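Local structure of TssK C (Escherichia coli, 5M2Y) at residues S1-W15 and G118-T130. The protein is a baseplate protein of the type VI secretion system whose C-terminal domain, the part here, probably binds the membrane complex. Sequence-based numbering, arbitrary orientation.
Sequences SRVVFIELKQKGVMW and GDVKLELFAVLRT
Phe5 carries its ring anti to the backbone N (chi1 178°), while Phe125 on the partner strand sets its own anti to the carbonyl carbon (chi1 -63°); the two rotations turn the edge of Phe5 onto the face of Phe125 in a T-shaped pair, centroids 5.5 Å apart. These residues form a non-hydrogen-bonded pair of antiparallel strands. Phe5 CD1 meets the Phe125 ring at CE2 and Val3 CG1 meets it at CD2, so a broad apolar ring suits a place touched by both side chains; the carboxylate of Glu123 stands at the rim of Phe5, its plane perpendicular to the ring. On the other face Val4, Ile6, Ala126 and Leu124 pack with branched or small apolar groups, and Ile6 CD1 lies 3.8 Å from Ala126 CB. Val4 and Ala126 exchange two backbone bonds, Val4 N to Ala126 O and Ala126 N to Val4 O, both 2.8 Å, and Leu128 N bonds to Arg2 O. Ile6 N still bonds directly to Leu124 O (2.8 Å), but a water replaces the return bond, donating to Ile6 O (2.6 Å) and accepting from Leu124 N. Farther along, the Trp15 indole, from the neighbouring strand 14-18, lies between Gln10 CG over one face and Leu122 CB over the other. Leu122 CD2 makes a CH-pi contact 3.9 Å from the centroid of its five-membered ring, and Trp15 NE1 is hydrogen-bonded to Thr113 OG1. A second water joins Gln10 NE2 to Val120 O. The chemistry thus changes along the pair: direct backbone bonds unite the first and last strands of the domain near its termini, whereas waters and the indole bridge them where they diverge.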
# COMPACT_ATOMS: atom_id res chain seq x y z
N SER A 1 -1.65 13.18 -13.50
CA SER A 1 -3.04 13.31 -13.11
C SER A 1 -3.17 13.74 -11.66
O SER A 1 -2.19 14.16 -11.07
CB SER A 1 -3.82 12.01 -13.40
OG SER A 1 -3.21 11.20 -14.42
N ARG A 2 -4.38 13.70 -11.10
CA ARG A 2 -4.50 14.06 -9.71
C ARG A 2 -4.14 12.89 -8.82
O ARG A 2 -4.42 11.78 -9.13
CB ARG A 2 -5.74 14.84 -9.29
CG ARG A 2 -7.02 14.13 -9.37
CD ARG A 2 -8.02 14.96 -10.17
NE ARG A 2 -8.55 14.10 -11.19
CZ ARG A 2 -9.76 13.61 -11.18
NH1 ARG A 2 -10.59 13.97 -10.21
NH2 ARG A 2 -10.15 12.80 -12.12
N VAL A 3 -3.48 13.25 -7.74
CA VAL A 3 -2.96 12.38 -6.70
C VAL A 3 -3.71 12.60 -5.41
O VAL A 3 -3.91 13.73 -4.96
CB VAL A 3 -1.44 12.56 -6.49
CG1 VAL A 3 -0.89 11.46 -5.59
CG2 VAL A 3 -0.71 12.57 -7.82
N VAL A 4 -4.13 11.49 -4.81
CA VAL A 4 -4.86 11.44 -3.57
C VAL A 4 -3.96 10.75 -2.56
O VAL A 4 -3.62 9.58 -2.74
CB VAL A 4 -6.23 10.71 -3.72
CG1 VAL A 4 -6.99 10.67 -2.40
CG2 VAL A 4 -7.09 11.36 -4.77
N PHE A 5 -3.54 11.50 -1.53
CA PHE A 5 -2.73 10.97 -0.44
C PHE A 5 -3.70 10.28 0.51
O PHE A 5 -4.70 10.88 0.92
CB PHE A 5 -1.97 12.11 0.25
CG PHE A 5 -1.13 11.70 1.44
CD1 PHE A 5 0.20 11.34 1.28
CD2 PHE A 5 -1.66 11.72 2.72
CE1 PHE A 5 0.97 10.97 2.38
CE2 PHE A 5 -0.89 11.34 3.82
CZ PHE A 5 0.42 10.98 3.65
N ILE A 6 -3.43 9.00 0.85
CA ILE A 6 -4.27 8.23 1.77
C ILE A 6 -3.49 8.10 3.05
O ILE A 6 -2.46 7.45 3.06
CB ILE A 6 -4.76 6.87 1.18
CG1 ILE A 6 -5.75 7.10 0.04
CG2 ILE A 6 -5.44 5.99 2.24
CD1 ILE A 6 -5.27 6.55 -1.21
N GLU A 7 -4.01 8.73 4.11
CA GLU A 7 -3.40 8.69 5.43
C GLU A 7 -3.39 7.26 5.94
O GLU A 7 -4.41 6.58 5.89
CB GLU A 7 -4.18 9.59 6.40
N LEU A 8 -2.22 6.79 6.38
CA LEU A 8 -2.08 5.45 6.94
C LEU A 8 -1.85 5.61 8.43
O LEU A 8 -1.01 6.42 8.85
CB LEU A 8 -0.93 4.64 6.28
CG LEU A 8 -1.09 4.24 4.81
CD1 LEU A 8 0.13 3.54 4.31
CD2 LEU A 8 -2.33 3.33 4.60
N LYS A 9 -2.64 4.91 9.23
CA LYS A 9 -2.51 4.91 10.68
C LYS A 9 -1.76 3.63 11.06
O LYS A 9 -2.21 2.54 10.73
CB LYS A 9 -3.89 4.98 11.35
CG LYS A 9 -4.52 6.37 11.36
CD LYS A 9 -6.05 6.35 11.12
CE LYS A 9 -6.90 7.41 11.82
NZ LYS A 9 -6.12 8.43 12.58
N GLN A 10 -0.58 3.77 11.69
CA GLN A 10 0.20 2.63 12.13
C GLN A 10 -0.26 2.20 13.54
O GLN A 10 -0.43 3.03 14.45
CB GLN A 10 1.69 2.95 12.13
CG GLN A 10 2.58 1.76 12.45
CD GLN A 10 4.03 2.14 12.60
OE1 GLN A 10 4.41 3.32 12.69
NE2 GLN A 10 4.90 1.16 12.61
N LYS A 11 -0.45 0.89 13.69
CA LYS A 11 -0.81 0.23 14.94
C LYS A 11 0.10 -0.99 15.02
O LYS A 11 -0.26 -2.07 14.57
CB LYS A 11 -2.31 -0.13 14.95
N GLY A 12 1.31 -0.76 15.52
CA GLY A 12 2.35 -1.78 15.61
C GLY A 12 2.86 -2.15 14.23
O GLY A 12 3.40 -1.31 13.52
N VAL A 13 2.62 -3.41 13.85
CA VAL A 13 2.99 -3.97 12.55
C VAL A 13 1.95 -3.70 11.45
O VAL A 13 2.23 -3.96 10.28
CB VAL A 13 3.35 -5.48 12.62
CG1 VAL A 13 4.64 -5.71 13.41
CG2 VAL A 13 2.21 -6.31 13.18
N MET A 14 0.76 -3.20 11.81
CA MET A 14 -0.31 -2.93 10.84
C MET A 14 -0.46 -1.47 10.48
O MET A 14 -0.34 -0.60 11.34
CB MET A 14 -1.66 -3.48 11.32
CG MET A 14 -1.69 -4.99 11.54
SD MET A 14 -1.22 -5.97 10.09
CE MET A 14 -2.49 -5.55 8.89
N TRP A 15 -0.72 -1.20 9.20
CA TRP A 15 -0.96 0.14 8.67
C TRP A 15 -2.34 0.12 8.06
O TRP A 15 -2.63 -0.76 7.26
CB TRP A 15 0.07 0.49 7.61
CG TRP A 15 1.49 0.53 8.11
CD1 TRP A 15 2.34 -0.52 8.28
CD2 TRP A 15 2.24 1.71 8.43
NE1 TRP A 15 3.56 -0.08 8.74
CE2 TRP A 15 3.53 1.28 8.84
CE3 TRP A 15 1.95 3.07 8.43
CZ2 TRP A 15 4.52 2.18 9.20
CZ3 TRP A 15 2.93 3.96 8.81
CH2 TRP A 15 4.20 3.51 9.20
N GLY A 118 12.62 -3.25 9.91
CA GLY A 118 13.21 -2.20 10.72
C GLY A 118 12.25 -1.09 11.04
O GLY A 118 11.04 -1.31 11.07
N ASP A 119 12.80 0.12 11.18
CA ASP A 119 12.04 1.32 11.48
C ASP A 119 11.35 1.78 10.19
O ASP A 119 11.72 2.81 9.62
CB ASP A 119 12.98 2.41 12.05
CG ASP A 119 12.28 3.44 12.90
OD1 ASP A 119 11.13 3.80 12.58
OD2 ASP A 119 12.89 3.91 13.88
N VAL A 120 10.30 1.06 9.76
CA VAL A 120 9.61 1.32 8.50
C VAL A 120 8.52 2.42 8.61
O VAL A 120 7.82 2.55 9.62
CB VAL A 120 9.07 0.01 7.87
CG1 VAL A 120 7.91 -0.56 8.68
CG2 VAL A 120 8.69 0.18 6.39
N LYS A 121 8.43 3.24 7.56
CA LYS A 121 7.39 4.25 7.42
C LYS A 121 6.82 4.15 6.01
O LYS A 121 7.55 4.09 5.03
CB LYS A 121 7.86 5.68 7.80
CG LYS A 121 6.88 6.84 7.54
CD LYS A 121 5.49 6.69 8.11
CE LYS A 121 4.55 7.68 7.48
NZ LYS A 121 3.12 7.30 7.61
N LEU A 122 5.49 4.06 5.95
CA LEU A 122 4.71 3.91 4.72
C LEU A 122 3.82 5.11 4.45
O LEU A 122 3.20 5.64 5.36
CB LEU A 122 3.78 2.71 4.85
CG LEU A 122 4.26 1.30 4.54
CD1 LEU A 122 5.51 0.90 5.26
CD2 LEU A 122 3.10 0.31 4.67
N GLU A 123 3.69 5.46 3.18
CA GLU A 123 2.76 6.47 2.71
C GLU A 123 2.05 5.88 1.49
O GLU A 123 2.70 5.21 0.68
CB GLU A 123 3.45 7.80 2.41
CG GLU A 123 3.94 8.50 3.66
CD GLU A 123 4.44 9.93 3.47
OE1 GLU A 123 4.77 10.31 2.33
OE2 GLU A 123 4.50 10.67 4.48
N LEU A 124 0.71 6.04 1.39
CA LEU A 124 -0.06 5.49 0.28
C LEU A 124 -0.64 6.62 -0.53
O LEU A 124 -1.17 7.58 0.03
CB LEU A 124 -1.18 4.57 0.81
CG LEU A 124 -2.14 3.93 -0.21
CD1 LEU A 124 -1.43 2.88 -1.06
CD2 LEU A 124 -3.32 3.30 0.50
N PHE A 125 -0.42 6.55 -1.86
CA PHE A 125 -0.90 7.51 -2.86
C PHE A 125 -1.75 6.76 -3.89
O PHE A 125 -1.42 5.64 -4.27
CB PHE A 125 0.28 8.14 -3.62
CG PHE A 125 1.26 8.96 -2.81
CD1 PHE A 125 2.36 8.37 -2.21
CD2 PHE A 125 1.10 10.33 -2.71
CE1 PHE A 125 3.26 9.14 -1.47
CE2 PHE A 125 2.01 11.10 -1.97
CZ PHE A 125 3.08 10.50 -1.36
N ALA A 126 -2.81 7.41 -4.37
CA ALA A 126 -3.64 6.91 -5.46
C ALA A 126 -3.58 7.94 -6.57
O ALA A 126 -3.65 9.15 -6.31
CB ALA A 126 -5.08 6.69 -5.01
N VAL A 127 -3.41 7.46 -7.77
CA VAL A 127 -3.38 8.32 -8.92
C VAL A 127 -4.69 8.07 -9.62
O VAL A 127 -4.99 6.99 -9.97
CB VAL A 127 -2.20 8.03 -9.82
CG1 VAL A 127 -2.25 8.85 -11.09
CG2 VAL A 127 -0.93 8.34 -9.08
N LEU A 128 -5.50 9.11 -9.75
CA LEU A 128 -6.78 8.96 -10.40
C LEU A 128 -6.65 8.79 -11.90
O LEU A 128 -5.92 9.49 -12.54
CB LEU A 128 -7.70 10.13 -10.06
CG LEU A 128 -7.88 10.37 -8.58
CD1 LEU A 128 -8.73 11.56 -8.23
CD2 LEU A 128 -8.38 9.14 -7.87
N ARG A 129 -7.39 7.85 -12.45
CA ARG A 129 -7.38 7.60 -13.87
C ARG A 129 -8.31 8.56 -14.60
O ARG A 129 -9.39 8.85 -14.12
CB ARG A 129 -7.78 6.14 -14.17
CG ARG A 129 -6.82 5.14 -13.58
CD ARG A 129 -7.05 3.72 -13.96
NE ARG A 129 -8.31 3.24 -13.44
CZ ARG A 129 -8.49 2.07 -12.86
NH1 ARG A 129 -7.50 1.24 -12.71
NH2 ARG A 129 -9.69 1.70 -12.48
N THR A 130 -7.84 9.03 -15.74
CA THR A 130 -8.56 9.93 -16.67
C THR A 130 -9.72 10.81 -16.13
O THR A 130 -10.89 10.44 -16.22
CB THR A 130 -8.97 9.18 -17.94
O HOH W 1 0.06 7.92 3.40
O HOH W 2 7.72 0.89 11.82